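Local coordinates for protein anti-h(o) lectin I (Ulex europaeus, PDB 1FX5) that binds L-fucose as a legume lectin, recognising the H blood-group determinant of O cells, and carries manganese and calcium ions, at residues Phe68-Ser73 with Trp231-Thr236; Phe91-Pro96 with Glu208-Gly213. All blocks are in the same frame, centred on the assembly; numbering follows the deposited sequence.

Contact 1 (Phe68-Ser73 with Trp231-Thr236); sequences FITSFS and WYFTST. Unlike the reference sequence in segment 231-236: T236 (reference Asn).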
loop_
_atom_site.group_PDB
_atom_site.type_symbol
_atom_site.label_atom_id
_atom_site.label_comp_id
_atom_site.label_asym_id
_atom_site.label_seq_id
_atom_site.Cartn_x
_atom_site.Cartn_y
_atom_site.Cartn_z
ATOM N N PHE A 68 0.573 -1.861 16.010
ATOM C CA PHE A 68 -0.334 -1.189 15.087
ATOM C C PHE A 68 -1.551 -0.618 15.780
ATOM O O PHE A 68 -1.873 -0.979 16.929
ATOM C CB PHE A 68 -0.748 -2.110 13.907
ATOM C CG PHE A 68 -1.731 -3.224 14.272
ATOM C CD1 PHE A 68 -1.298 -4.544 14.398
ATOM C CD2 PHE A 68 -3.092 -2.959 14.439
ATOM C CE1 PHE A 68 -2.202 -5.584 14.680
ATOM C CE2 PHE A 68 -3.990 -3.985 14.722
ATOM C CZ PHE A 68 -3.545 -5.298 14.842
ATOM N N ILE A 69 -2.208 0.298 15.086
ATOM C CA ILE A 69 -3.405 0.924 15.600
ATOM C C ILE A 69 -4.282 1.196 14.395
ATOM O O ILE A 69 -3.780 1.542 13.334
ATOM C CB ILE A 69 -3.113 2.238 16.333
ATOM C CG1 ILE A 69 -4.401 2.827 16.885
ATOM C CG2 ILE A 69 -2.547 3.246 15.385
ATOM C CD1 ILE A 69 -4.184 4.132 17.602
ATOM N N THR A 70 -5.579 0.958 14.532
ATOM C CA THR A 70 -6.521 1.191 13.445
ATOM C C THR A 70 -7.815 1.747 14.060
ATOM O O THR A 70 -8.142 1.457 15.229
ATOM C CB THR A 70 -6.817 -0.119 12.655
ATOM O OG1 THR A 70 -7.483 0.183 11.426
ATOM C CG2 THR A 70 -7.701 -1.067 13.453
ATOM N N SER A 71 -8.504 2.599 13.312
ATOM C CA SER A 71 -9.752 3.175 13.787
ATOM C C SER A 71 -10.681 3.362 12.588
ATOM O O SER A 71 -10.221 3.620 11.463
ATOM C CB SER A 71 -9.509 4.509 14.516
ATOM O OG SER A 71 -8.860 5.432 13.672
ATOM N N PHE A 72 -11.979 3.188 12.826
ATOM C CA PHE A 72 -13.000 3.329 11.793
ATOM C C PHE A 72 -14.382 3.501 12.426
ATOM O O PHE A 72 -14.598 3.171 13.605
ATOM C CB PHE A 72 -12.996 2.104 10.847
ATOM C CG PHE A 72 -13.267 0.790 11.539
ATOM C CD1 PHE A 72 -14.566 0.319 11.684
ATOM C CD2 PHE A 72 -12.224 0.040 12.070
ATOM C CE1 PHE A 72 -14.828 -0.877 12.350
ATOM C CE2 PHE A 72 -12.476 -1.163 12.741
ATOM C CZ PHE A 72 -13.777 -1.625 12.886
ATOM N N SER A 73 -15.307 4.058 11.653
ATOM C CA SER A 73 -16.683 4.274 12.097
ATOM C C SER A 73 -17.578 3.396 11.219
ATOM O O SER A 73 -17.344 3.280 10.006
ATOM C CB SER A 73 -17.074 5.744 11.921
ATOM O OG SER A 73 -16.285 6.569 12.766
ATOM N N TRP A 231 -11.594 5.000 7.464
ATOM C CA TRP A 231 -10.646 4.050 8.000
ATOM C C TRP A 231 -9.249 4.630 8.053
ATOM O O TRP A 231 -8.775 5.203 7.068
ATOM C CB TRP A 231 -10.648 2.833 7.065
ATOM C CG TRP A 231 -9.814 1.656 7.465
ATOM C CD1 TRP A 231 -9.391 1.321 8.732
ATOM C CD2 TRP A 231 -9.373 0.603 6.598
ATOM N NE1 TRP A 231 -8.720 0.118 8.697
ATOM C CE2 TRP A 231 -8.698 -0.346 7.405
ATOM C CE3 TRP A 231 -9.492 0.364 5.222
ATOM C CZ2 TRP A 231 -8.145 -1.520 6.874
ATOM C CZ3 TRP A 231 -8.944 -0.802 4.695
ATOM C CH2 TRP A 231 -8.279 -1.730 5.523
ATOM N N TYR A 232 -8.593 4.451 9.193
ATOM C CA TYR A 232 -7.237 4.927 9.407
ATOM C C TYR A 232 -6.445 3.723 9.931
ATOM O O TYR A 232 -6.954 2.990 10.802
ATOM C CB TYR A 232 -7.228 6.068 10.426
ATOM C CG TYR A 232 -5.855 6.352 10.981
ATOM C CD1 TYR A 232 -4.949 7.147 10.284
ATOM C CD2 TYR A 232 -5.457 5.815 12.208
ATOM C CE1 TYR A 232 -3.683 7.409 10.795
ATOM C CE2 TYR A 232 -4.188 6.064 12.736
ATOM C CZ TYR A 232 -3.306 6.863 12.024
ATOM O OH TYR A 232 -2.047 7.124 12.544
ATOM N N PHE A 233 -5.212 3.538 9.438
ATOM C CA PHE A 233 -4.366 2.421 9.859
ATOM C C PHE A 233 -2.896 2.773 9.837
ATOM O O PHE A 233 -2.414 3.384 8.877
ATOM C CB PHE A 233 -4.564 1.229 8.911
ATOM C CG PHE A 233 -3.693 0.038 9.230
ATOM C CD1 PHE A 233 -4.148 -0.963 10.078
ATOM C CD2 PHE A 233 -2.410 -0.079 8.685
ATOM C CE1 PHE A 233 -3.342 -2.074 10.389
ATOM C CE2 PHE A 233 -1.598 -1.180 8.986
ATOM C CZ PHE A 233 -2.068 -2.180 9.845
ATOM N N THR A 234 -2.164 2.323 10.852
ATOM C CA THR A 234 -0.743 2.585 10.932
ATOM C C THR A 234 -0.009 1.474 11.691
ATOM O O THR A 234 -0.490 0.999 12.743
ATOM C CB THR A 234 -0.454 3.982 11.556
ATOM O OG1 THR A 234 0.947 4.130 11.799
ATOM C CG2 THR A 234 -1.127 4.121 12.863
ATOM N N SER A 235 1.086 0.978 11.106
ATOM C CA SER A 235 1.890 -0.074 11.734
ATOM C C SER A 235 3.336 0.360 11.679
ATOM O O SER A 235 3.768 1.057 10.730
ATOM C CB SER A 235 1.739 -1.434 11.063
ATOM O OG SER A 235 2.151 -1.385 9.713
ATOM N N THR A 236 4.093 -0.089 12.676
ATOM C CA THR A 236 5.502 0.245 12.767
ATOM C C THR A 236 6.228 -0.765 13.667
ATOM O O THR A 236 5.608 -1.422 14.520
ATOM C CB THR A 236 5.664 1.661 13.384
ATOM O OG1 THR A 236 7.044 2.027 13.414
ATOM C CG2 THR A 236 5.160 1.685 14.816
#
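T70 and W231 meet in the buried, tightly packed part of this antiparallel strand pair. W231 directs its indole NE1 at T70 OG1, 3.0 Å away; the oxygen lies at the ring edge, close to the indole plane, although the N-H bends to 138° to reach it. T70 OG1 in turn donates a hydrogen bond to Y232 O at 2.9 Å, arriving tilted from the carbonyl plane. OG1 sits anti to the T70 backbone N (chi1 -167°), a torsion that swings it across to strand 231-236. Y232 O thus takes two donors, since S71 N also reaches it at 3.0 Å, and the buried hydroxyl is held by two bonds, as acceptor from W231 and donor to Y232. The same oxygen lies at the edge of the F233 ring, near its plane, with F233 CD1 3.8 Å from T70 OG1. Farther along, the F68 and F233 rings have planes only 27° apart but are slid so far that they barely overlap, touching at F68 CD2 and F233 CE1, 4.2 Å apart. This inward side belongs to the flat back sheet of the legume lectin jelly roll: F68, T70, F72, W231, F233 and S235 look into the core, where F91 and L93 of the curved front sheet pack against them, while strands 168-175 and 3-8 flank the pair. The other face is looser and partly exposed. There S71 OG rests 3.7 Å from Y232 CB and CD2, and I69 CG2 lies 4.2 Å from Y232 CE2. The methyls of I69 and T234 are modelled too close together to be trusted in detail. Beneath these side chains the backbone is regular: I69 with T234 and S71 with Y232 each exchange both N-H...O bonds.

Contact 2 (Phe91-Pro96 with Glu208-Gly213); sequences FFLAPP and EWVSVG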
loop_
_atom_site.group_PDB
_atom_site.type_symbol
_atom_site.label_atom_id
_atom_site.label_comp_id
_atom_site.label_asym_id
_atom_site.label_seq_id
_atom_site.Cartn_x
_atom_site.Cartn_y
_atom_site.Cartn_z
ATOM N N PHE A 91 -12.926 -7.185 11.798
ATOM C CA PHE A 91 -11.688 -6.501 11.381
ATOM C C PHE A 91 -10.751 -7.733 11.515
ATOM O O PHE A 91 -10.738 -8.389 12.573
ATOM C CB PHE A 91 -11.199 -5.370 12.274
ATOM C CG PHE A 91 -9.822 -4.871 11.873
ATOM C CD1 PHE A 91 -8.680 -5.354 12.504
ATOM C CD2 PHE A 91 -9.662 -4.021 10.782
ATOM C CE1 PHE A 91 -7.402 -5.015 12.053
ATOM C CE2 PHE A 91 -8.393 -3.681 10.330
ATOM C CZ PHE A 91 -7.259 -4.185 10.970
ATOM N N PHE A 92 -9.972 -8.064 10.485
ATOM C CA PHE A 92 -9.105 -9.236 10.588
ATOM C C PHE A 92 -7.747 -9.207 9.902
ATOM O O PHE A 92 -7.487 -8.361 9.039
ATOM C CB PHE A 92 -9.882 -10.476 10.092
ATOM C CG PHE A 92 -10.087 -10.516 8.581
ATOM C CD1 PHE A 92 -10.948 -9.630 7.947
ATOM C CD2 PHE A 92 -9.393 -11.425 7.796
ATOM C CE1 PHE A 92 -11.112 -9.636 6.554
ATOM C CE2 PHE A 92 -9.548 -11.447 6.397
ATOM C CZ PHE A 92 -10.409 -10.544 5.780
ATOM N N LEU A 93 -6.860 -10.097 10.347
ATOM C CA LEU A 93 -5.505 -10.224 9.784
ATOM C C LEU A 93 -5.438 -11.688 9.336
ATOM O O LEU A 93 -5.789 -12.584 10.117
ATOM C CB LEU A 93 -4.421 -9.920 10.834
ATOM C CG LEU A 93 -4.369 -8.461 11.318
ATOM C CD1 LEU A 93 -5.060 -8.376 12.633
ATOM C CD2 LEU A 93 -2.976 -7.979 11.514
ATOM N N ALA A 94 -5.070 -11.929 8.077
ATOM C CA ALA A 94 -4.975 -13.305 7.545
ATOM C C ALA A 94 -3.989 -13.406 6.373
ATOM O O ALA A 94 -3.434 -12.401 5.950
ATOM C CB ALA A 94 -6.347 -13.772 7.078
ATOM N N PRO A 95 -3.682 -14.627 5.901
ATOM C CA PRO A 95 -2.753 -14.729 4.762
ATOM C C PRO A 95 -3.343 -13.861 3.637
ATOM O O PRO A 95 -4.537 -13.926 3.384
ATOM C CB PRO A 95 -2.798 -16.217 4.431
ATOM C CG PRO A 95 -2.949 -16.842 5.814
ATOM C CD PRO A 95 -4.045 -15.961 6.418
ATOM N N PRO A 96 -2.511 -13.065 2.929
ATOM C CA PRO A 96 -2.996 -12.180 1.848
ATOM C C PRO A 96 -3.751 -12.804 0.693
ATOM O O PRO A 96 -4.575 -12.155 0.047
ATOM C CB PRO A 96 -1.738 -11.434 1.397
ATOM C CG PRO A 96 -0.621 -12.372 1.750
ATOM C CD PRO A 96 -1.039 -12.995 3.063
ATOM N N GLU A 208 4.656 -14.017 8.294
ATOM C CA GLU A 208 5.306 -12.697 8.366
ATOM C C GLU A 208 4.576 -11.553 7.657
ATOM O O GLU A 208 4.711 -10.384 8.058
ATOM C CB GLU A 208 6.712 -12.754 7.808
ATOM C CG GLU A 208 7.670 -13.533 8.634
ATOM C CD GLU A 208 8.979 -13.675 7.908
ATOM O OE1 GLU A 208 9.743 -12.676 7.852
ATOM O OE2 GLU A 208 9.195 -14.770 7.345
ATOM N N TRP A 209 3.896 -11.875 6.555
ATOM C CA TRP A 209 3.143 -10.881 5.776
ATOM C C TRP A 209 1.662 -11.251 5.776
ATOM O O TRP A 209 1.299 -12.388 5.401
ATOM C CB TRP A 209 3.638 -10.824 4.319
ATOM C CG TRP A 209 5.033 -10.298 4.140
ATOM C CD1 TRP A 209 6.197 -11.001 4.282
ATOM C CD2 TRP A 209 5.413 -8.963 3.745
ATOM N NE1 TRP A 209 7.278 -10.191 4.001
ATOM C CE2 TRP A 209 6.827 -8.939 3.664
ATOM C CE3 TRP A 209 4.702 -7.789 3.455
ATOM C CZ2 TRP A 209 7.544 -7.783 3.299
ATOM C CZ3 TRP A 209 5.411 -6.643 3.096
ATOM C CH2 TRP A 209 6.819 -6.651 3.021
ATOM N N VAL A 210 0.813 -10.297 6.166
ATOM C CA VAL A 210 -0.641 -10.520 6.213
ATOM C C VAL A 210 -1.404 -9.365 5.580
ATOM O O VAL A 210 -0.854 -8.280 5.398
ATOM C CB VAL A 210 -1.179 -10.649 7.691
ATOM C CG1 VAL A 210 -0.551 -11.829 8.405
ATOM C CG2 VAL A 210 -0.918 -9.362 8.476
ATOM N N SER A 211 -2.662 -9.597 5.224
ATOM C CA SER A 211 -3.488 -8.537 4.633
ATOM C C SER A 211 -4.384 -8.048 5.785
ATOM O O SER A 211 -4.532 -8.765 6.773
ATOM C CB SER A 211 -4.372 -9.113 3.527
ATOM O OG SER A 211 -5.277 -10.073 4.041
ATOM N N VAL A 212 -4.858 -6.805 5.742
ATOM C CA VAL A 212 -5.740 -6.289 6.800
ATOM C C VAL A 212 -7.023 -5.880 6.063
ATOM O O VAL A 212 -6.945 -5.385 4.923
ATOM C CB VAL A 212 -5.178 -5.068 7.563
ATOM C CG1 VAL A 212 -3.911 -5.448 8.316
ATOM C CG2 VAL A 212 -4.937 -3.897 6.619
ATOM N N GLY A 213 -8.189 -6.099 6.676
ATOM C CA GLY A 213 -9.438 -5.739 6.023
ATOM C C GLY A 213 -10.657 -6.014 6.878
ATOM O O GLY A 213 -10.531 -6.241 8.086
HETATM O O HOH W 1 -7.536 -9.242 5.960
#
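Two neighbouring strands of the curved front sheet of the legume lectin jelly roll pair here, the end of 88-94 antiparallel to the start of 209-219. F92 N bonds to G213 O at 3.1 Å and S211 N to A94 O at 3.0 Å, both nearly straight (164° and 165°); the two return bonds, G213 N to F92 O and A94 N to S211 O, are weak. Side chains divide between the faces. Toward the back sheet, F91 and L93 each lie alongside V212, pointing the same way; F91 meets it through CZ, 4.1 Å from V212 CB. L93 also crosses V210, its CD2 3.9 Å from V210 CG2. Behind F91 and V212 stands W231, so this side fills the core between the sheets. On the opposite face the F92 ring reaches the neighbouring strand: with CG placed between the backbone N and the carbonyl carbon (chi1 72°), CD1 comes within 3.4 Å of G213 O, beside a residue that has no side chain of its own. Past A94 the chain turns through P95 and P96, and the latter is laid against strand 209-213, with P96 CD 3.4 Å from W209 O and its CA and CB beside S211 CB. S211 OG is held by R50 of strand 44-59. It also shares a water with F92: that water lies 3.1 Å from S211 OG, donates to F92 O, and sits above one face of the F92 ring, offset toward its rim.

Overall arrangement
After the N-terminal strands, including 3-8 and 44-59, the chain reaches strand 64-78, with 68-73 in the back sheet, then moves directly to strand 88-94 in the front sheet, which carries 91-96. A long excursion, including the residues that bind manganese and calcium, follows before strand 209-219 returns to close contact 2. Strand 224-236 comes next and closes contact 1, so contact 2 is nested inside the loop of contact 1. Their centres are 13 Å apart, and the two pairs face each other across the sandwich: F68 packs on L93, T70 on F91 and F233 on V212, joining back sheet to front sheet.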